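Local coordinates for protein chorismate mutase (Burkholderia thailandensis, PDB 6CNZ) that probably catalyses the rearrangement of chorismate to prephenate, as a chorismate mutase of the type II, all-helical family, at residues 30-40 against 100-111. Numbering follows the deposited sequence.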
ATOM      1  N   LEU A  30      -5.838  -3.752   4.379  1.00 23.08           N
ATOM      2  CA  LEU A  30      -7.194  -3.250   4.553  1.00 31.51           C
ATOM      3  C   LEU A  30      -8.088  -4.249   5.288  1.00 32.84           C
ATOM      4  O   LEU A  30      -9.240  -3.922   5.584  1.00 25.17           O
ATOM      5  CB  LEU A  30      -7.785  -2.884   3.189  1.00 19.78           C
ATOM      6  CG  LEU A  30      -7.139  -1.710   2.445  1.00 26.81           C
ATOM      7  CD1 LEU A  30      -7.514  -1.724   0.965  1.00 26.48           C
ATOM      8  CD2 LEU A  30      -7.569  -0.390   3.071  1.00 23.86           C
ATOM      9  N   ALA A  31      -7.583  -5.447   5.607  1.00 25.28           N
ATOM     10  CA  ALA A  31      -8.375  -6.388   6.395  1.00 27.46           C
ATOM     11  C   ALA A  31      -8.536  -5.920   7.838  1.00 24.10           C
ATOM     12  O   ALA A  31      -9.540  -6.246   8.484  1.00 25.71           O
ATOM     13  CB  ALA A  31      -7.752  -7.795   6.341  1.00 31.41           C
ATOM     14  N   GLU A  32      -7.579  -5.152   8.359  1.00 19.83           N
ATOM     15  CA  GLU A  32      -7.739  -4.613   9.706  1.00 22.06           C
ATOM     16  C   GLU A  32      -8.952  -3.692   9.794  1.00 22.21           C
ATOM     17  O   GLU A  32      -9.805  -3.916  10.668  1.00 32.75           O
ATOM     18  CB  GLU A  32      -6.436  -3.916  10.154  1.00 21.79           C
ATOM     19  CG  GLU A  32      -6.358  -3.568  11.666  1.00 29.29           C
ATOM     20  CD  GLU A  32      -7.230  -2.381  12.099  1.00 35.88           C
ATOM     21  OE1 GLU A  32      -7.563  -1.505  11.267  1.00 34.43           O
ATOM     22  OE2 GLU A  32      -7.580  -2.314  13.296  1.00 41.86           O
ATOM     23  N   PRO A  33      -9.106  -2.658   8.950  1.00 24.89           N
ATOM     24  CA  PRO A  33     -10.331  -1.847   9.055  1.00 21.94           C
ATOM     25  C   PRO A  33     -11.603  -2.603   8.682  1.00 25.83           C
ATOM     26  O   PRO A  33     -12.671  -2.278   9.213  1.00 25.91           O
ATOM     27  CB  PRO A  33     -10.068  -0.661   8.110  1.00 25.61           C
ATOM     28  CG  PRO A  33      -8.969  -1.075   7.213  1.00 21.77           C
ATOM     29  CD  PRO A  33      -8.113  -2.008   8.066  1.00 25.41           C
ATOM     30  N   VAL A  34     -11.540  -3.596   7.798  1.00 22.19           N
ATOM     31  CA  VAL A  34     -12.702  -4.463   7.598  1.00 23.64           C
ATOM     32  C   VAL A  34     -13.051  -5.161   8.907  1.00 24.78           C
ATOM     33  O   VAL A  34     -14.198  -5.127   9.366  1.00 29.99           O
ATOM     34  CB  VAL A  34     -12.437  -5.494   6.477  1.00 26.68           C
ATOM     35  CG1 VAL A  34     -13.614  -6.456   6.369  1.00 20.63           C
ATOM     36  CG2 VAL A  34     -12.188  -4.819   5.130  1.00 23.58           C
ATOM     37  N   ALA A  35     -12.054  -5.803   9.528  1.00 25.22           N
ATOM     38  CA  ALA A  35     -12.287  -6.507  10.782  1.00 22.54           C
ATOM     39  C   ALA A  35     -12.832  -5.562  11.837  1.00 22.01           C
ATOM     40  O   ALA A  35     -13.801  -5.884  12.536  1.00 21.28           O
ATOM     41  CB  ALA A  35     -10.988  -7.157  11.273  1.00 19.08           C
ATOM     42  N   HIS A  36     -12.199  -4.395  11.975  1.00 24.84           N
ATOM     43  CA  HIS A  36     -12.627  -3.394  12.950  1.00 23.52           C
ATOM     44  C   HIS A  36     -14.096  -3.002  12.734  1.00 26.58           C
ATOM     45  O   HIS A  36     -14.897  -2.983  13.677  1.00 25.82           O
ATOM     46  CB  HIS A  36     -11.680  -2.187  12.842  1.00 26.98           C
ATOM     47  CG  HIS A  36     -11.821  -1.165  13.932  1.00 31.75           C
ATOM     48  ND1 HIS A  36     -10.984  -0.068  14.023  1.00 34.16           N
ATOM     49  CD2 HIS A  36     -12.688  -1.062  14.969  1.00 27.55           C
ATOM     50  CE1 HIS A  36     -11.342   0.675  15.058  1.00 34.27           C
ATOM     51  NE2 HIS A  36     -12.371   0.094  15.647  1.00 34.90           N
ATOM     52  N   TRP A  37     -14.479  -2.721  11.492  1.00 23.42           N
ATOM     53  CA  TRP A  37     -15.884  -2.409  11.214  1.00 26.83           C
ATOM     54  C   TRP A  37     -16.808  -3.577  11.573  1.00 30.07           C
ATOM     55  O   TRP A  37     -17.867  -3.379  12.188  1.00 30.62           O
ATOM     56  CB  TRP A  37     -16.045  -2.027   9.744  1.00 23.38           C
ATOM     57  CG  TRP A  37     -17.399  -1.525   9.422  1.00 29.45           C
ATOM     58  CD1 TRP A  37     -17.833  -0.222   9.487  1.00 29.00           C
ATOM     59  CD2 TRP A  37     -18.527  -2.304   8.990  1.00 34.78           C
ATOM     60  NE1 TRP A  37     -19.150  -0.150   9.106  1.00 38.09           N
ATOM     61  CE2 TRP A  37     -19.602  -1.409   8.801  1.00 36.06           C
ATOM     62  CE3 TRP A  37     -18.731  -3.665   8.747  1.00 41.75           C
ATOM     63  CZ2 TRP A  37     -20.870  -1.835   8.381  1.00 47.90           C
ATOM     64  CZ3 TRP A  37     -20.001  -4.091   8.320  1.00 45.70           C
ATOM     65  CH2 TRP A  37     -21.047  -3.177   8.145  1.00 48.32           C
ATOM     66  N   LYS A  38     -16.419  -4.804  11.211  1.00 23.68           N
ATOM     67  CA  LYS A  38     -17.251  -5.978  11.516  1.00 25.93           C
ATOM     68  C   LYS A  38     -17.323  -6.263  13.014  1.00 25.64           C
ATOM     69  O   LYS A  38     -18.357  -6.732  13.503  1.00 23.07           O
ATOM     70  CB  LYS A  38     -16.715  -7.195  10.762  1.00 22.02           C
ATOM     71  CG  LYS A  38     -16.932  -7.096   9.244  1.00 22.49           C
ATOM     72  CD  LYS A  38     -16.421  -8.341   8.524  1.00 24.73           C
ATOM     73  CE  LYS A  38     -16.980  -8.460   7.098  1.00 35.78           C
ATOM     74  NZ  LYS A  38     -16.064  -9.273   6.228  1.00 47.55           N
ATOM     75  N   TRP A  39     -16.244  -5.966  13.752  1.00 24.36           N
ATOM     76  CA  TRP A  39     -16.233  -6.140  15.203  1.00 24.31           C
ATOM     77  C   TRP A  39     -17.252  -5.231  15.882  1.00 29.85           C
ATOM     78  O   TRP A  39     -17.926  -5.635  16.845  1.00 25.06           O
ATOM     79  CB  TRP A  39     -14.827  -5.849  15.739  1.00 24.50           C
ATOM     80  CG  TRP A  39     -14.691  -5.943  17.247  1.00 28.49           C
ATOM     81  CD1 TRP A  39     -14.765  -4.920  18.144  1.00 25.96           C
ATOM     82  CD2 TRP A  39     -14.472  -7.138  18.015  1.00 21.70           C
ATOM     83  NE1 TRP A  39     -14.577  -5.396  19.421  1.00 28.39           N
ATOM     84  CE2 TRP A  39     -14.402  -6.755  19.369  1.00 24.10           C
ATOM     85  CE3 TRP A  39     -14.290  -8.491  17.680  1.00 27.05           C
ATOM     86  CZ2 TRP A  39     -14.181  -7.678  20.401  1.00 27.44           C
ATOM     87  CZ3 TRP A  39     -14.067  -9.418  18.711  1.00 26.82           C
ATOM     88  CH2 TRP A  39     -14.008  -9.001  20.052  1.00 28.68           C
ATOM     89  N   ILE A  40     -17.367  -3.992  15.405  1.00 26.17           N
ATOM     90  CA  ILE A  40     -18.355  -3.076  15.977  1.00 25.95           C
ATOM     91  C   ILE A  40     -19.765  -3.472  15.546  1.00 29.93           C
ATOM     92  O   ILE A  40     -20.701  -3.493  16.357  1.00 26.11           O
ATOM     93  CB  ILE A  40     -18.017  -1.628  15.586  1.00 29.87           C
ATOM     94  CG1 ILE A  40     -16.710  -1.214  16.256  1.00 29.20           C
ATOM     95  CG2 ILE A  40     -19.194  -0.644  15.947  1.00 29.29           C
ATOM     96  CD1 ILE A  40     -16.267   0.198  15.901  1.00 39.93           C
ATOM     97  N   PRO A 100     -10.222  -2.480  19.252  1.00 34.36           N
ATOM     98  CA  PRO A 100      -9.445  -1.253  19.075  1.00 38.54           C
ATOM     99  C   PRO A 100     -10.125  -0.085  19.761  1.00 52.17           C
ATOM    100  O   PRO A 100     -11.352  -0.040  19.897  1.00 44.33           O
ATOM    101  CB  PRO A 100      -9.424  -1.053  17.551  1.00 40.04           C
ATOM    102  CG  PRO A 100      -9.872  -2.363  16.959  1.00 38.69           C
ATOM    103  CD  PRO A 100     -10.756  -3.014  17.986  1.00 37.48           C
ATOM    104  N   GLU A 101      -9.294   0.837  20.237  1.00 60.31           N
ATOM    105  CA  GLU A 101      -9.737   2.181  20.556  1.00 62.35           C
ATOM    106  C   GLU A 101     -10.048   2.921  19.259  1.00 56.43           C
ATOM    107  O   GLU A 101      -9.453   2.661  18.211  1.00 66.32           O
ATOM    108  CB  GLU A 101      -8.644   2.913  21.345  1.00 71.82           C
ATOM    109  CG  GLU A 101      -7.246   2.697  20.752  1.00 80.49           C
ATOM    110  CD  GLU A 101      -6.116   3.188  21.648  1.00 91.41           C
ATOM    111  OE1 GLU A 101      -5.911   4.418  21.746  1.00 96.40           O
ATOM    112  OE2 GLU A 101      -5.432   2.337  22.256  1.00 91.66           O
ATOM    113  N   GLY A 102     -11.000   3.836  19.323  1.00 52.13           N
ATOM    114  CA  GLY A 102     -11.294   4.661  18.178  1.00 44.80           C
ATOM    115  C   GLY A 102     -12.332   4.049  17.265  1.00 38.47           C
ATOM    116  O   GLY A 102     -12.562   2.841  17.270  1.00 33.74           O
ATOM    117  N   PRO A 103     -12.987   4.882  16.461  1.00 45.57           N
ATOM    118  CA  PRO A 103     -14.081   4.388  15.616  1.00 38.00           C
ATOM    119  C   PRO A 103     -13.569   3.674  14.379  1.00 36.42           C
ATOM    120  O   PRO A 103     -12.464   3.930  13.893  1.00 35.63           O
ATOM    121  CB  PRO A 103     -14.834   5.666  15.231  1.00 38.72           C
ATOM    122  CG  PRO A 103     -13.762   6.752  15.266  1.00 40.61           C
ATOM    123  CD  PRO A 103     -12.773   6.341  16.335  1.00 39.32           C
ATOM    124  N   ALA A 104     -14.405   2.769  13.856  1.00 32.40           N
ATOM    125  CA  ALA A 104     -13.964   2.043  12.673  1.00 37.20           C
ATOM    126  C   ALA A 104     -14.171   2.895  11.420  1.00 33.28           C
ATOM    127  O   ALA A 104     -15.190   3.571  11.295  1.00 30.26           O
ATOM    128  CB  ALA A 104     -14.725   0.722  12.536  1.00 38.29           C
ATOM    129  N   PRO A 105     -13.233   2.879  10.479  1.00 34.48           N
ATOM    130  CA  PRO A 105     -13.492   3.522   9.181  1.00 28.01           C
ATOM    131  C   PRO A 105     -14.717   2.908   8.515  1.00 28.14           C
ATOM    132  O   PRO A 105     -14.942   1.696   8.574  1.00 36.44           O
ATOM    133  CB  PRO A 105     -12.217   3.241   8.373  1.00 29.14           C
ATOM    134  CG  PRO A 105     -11.174   2.804   9.381  1.00 29.97           C
ATOM    135  CD  PRO A 105     -11.905   2.236  10.554  1.00 31.65           C
ATOM    136  N   ASP A 106     -15.519   3.754   7.890  1.00 38.14           N
ATOM    137  CA  ASP A 106     -16.733   3.277   7.238  1.00 35.87           C
ATOM    138  C   ASP A 106     -16.409   2.266   6.140  1.00 37.74           C
ATOM    139  O   ASP A 106     -15.654   2.561   5.207  1.00 37.21           O
ATOM    140  CB  ASP A 106     -17.509   4.448   6.656  1.00 38.65           C
ATOM    141  CG  ASP A 106     -18.806   4.005   5.998  1.00 43.45           C
ATOM    142  OD1 ASP A 106     -19.697   3.521   6.723  1.00 42.63           O
ATOM    143  OD2 ASP A 106     -18.927   4.127   4.761  1.00 43.79           O
ATOM    144  N   LEU A 107     -17.009   1.076   6.235  1.00 34.30           N
ATOM    145  CA  LEU A 107     -16.710   0.035   5.263  1.00 36.03           C
ATOM    146  C   LEU A 107     -17.129   0.455   3.853  1.00 39.99           C
ATOM    147  O   LEU A 107     -16.379   0.259   2.891  1.00 34.78           O
ATOM    148  CB  LEU A 107     -17.395  -1.265   5.673  1.00 28.10           C
ATOM    149  CG  LEU A 107     -17.114  -2.467   4.778  1.00 40.94           C
ATOM    150  CD1 LEU A 107     -15.618  -2.785   4.813  1.00 37.25           C
ATOM    151  CD2 LEU A 107     -17.934  -3.668   5.216  1.00 38.65           C
ATOM    152  N   ALA A 108     -18.303   1.079   3.717  1.00 38.88           N
ATOM    153  CA  ALA A 108     -18.863   1.335   2.391  1.00 39.81           C
ATOM    154  C   ALA A 108     -18.157   2.489   1.685  1.00 40.75           C
ATOM    155  O   ALA A 108     -17.905   2.422   0.478  1.00 42.45           O
ATOM    156  CB  ALA A 108     -20.368   1.624   2.497  1.00 37.30           C
ATOM    157  N   THR A 109     -17.874   3.577   2.396  1.00 41.31           N
ATOM    158  CA  THR A 109     -17.354   4.765   1.730  1.00 44.55           C
ATOM    159  C   THR A 109     -15.855   4.941   1.910  1.00 42.72           C
ATOM    160  O   THR A 109     -15.243   5.716   1.164  1.00 39.98           O
ATOM    161  CB  THR A 109     -18.076   6.040   2.217  1.00 45.82           C
ATOM    162  OG1 THR A 109     -17.799   6.270   3.606  1.00 42.07           O
ATOM    163  CG2 THR A 109     -19.591   5.927   2.016  1.00 45.68           C
ATOM    164  N   SER A 110     -15.243   4.248   2.865  1.00 33.28           N
ATOM    165  CA  SER A 110     -13.805   4.371   3.052  1.00 33.30           C
ATOM    166  C   SER A 110     -13.065   3.093   2.673  1.00 38.92           C
ATOM    167  O   SER A 110     -12.185   3.114   1.803  1.00 37.97           O
ATOM    168  CB  SER A 110     -13.499   4.780   4.503  1.00 34.29           C
ATOM    169  OG  SER A 110     -12.101   4.919   4.725  1.00 37.67           O
ATOM    170  N   THR A 111     -13.395   1.958   3.289  1.00 32.05           N
ATOM    171  CA  THR A 111     -12.547   0.788   3.086  1.00 29.78           C
ATOM    172  C   THR A 111     -12.827   0.098   1.745  1.00 34.87           C
ATOM    173  O   THR A 111     -11.901  -0.185   0.972  1.00 27.91           O
ATOM    174  CB  THR A 111     -12.711  -0.179   4.259  1.00 30.20           C
ATOM    175  OG1 THR A 111     -12.406   0.502   5.491  1.00 33.48           O
ATOM    176  CG2 THR A 111     -11.769  -1.355   4.099  1.00 23.51           C
TER
HETATM  177  O   HOH W   1     -14.051  -0.396   7.427  1.00 25.86           O
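The imidazole of His-36 is sandwiched between Pro-100 and Ala-104, each making a CH-pi contact: Pro-100 CG sits over the centre of one face, 3.6 Å from the ring centroid, and Ala-104 CB lies over the opposite face, offset toward the rim. With CG anti to the backbone N (chi1 -170°), the ring projects from the helix into the curve of the loop, where NE2 gives a weak, bent hydrogen bond (3.2 Å, 122°) to Gly-102 O near the ring plane. A third CH-pi contact places Leu-107 CB 3.7 Å from the centroid of the five-membered ring of Trp-37, while Leu-107 CD2 reaches CE3 of the same indole. In this all-helical chorismate mutase fold, the proline-rich loop after helix 69-96 wraps across helix 31-41 before helix 107-129 begins; its first turn, 107-111, runs nearly antiparallel to helix 31-40, at 158°. Asp-106 caps that start, its OD2 accepting from Thr-109 N and OG1 from opposite faces of the carboxylate plane. Apolar contacts flank these rings: Ala-104 CB also meets Ile-40 CD1 at 3.7 Å, and nearer the start of helix 31-41 Thr-111 CG2 meets Val-34 CG2 at 3.6 Å. One water bridges the segments, donating to Pro-33 O and accepting from Thr-111 OG1 at 2.7 Å; its contact with Pro-105 O is unusually short and so less certain.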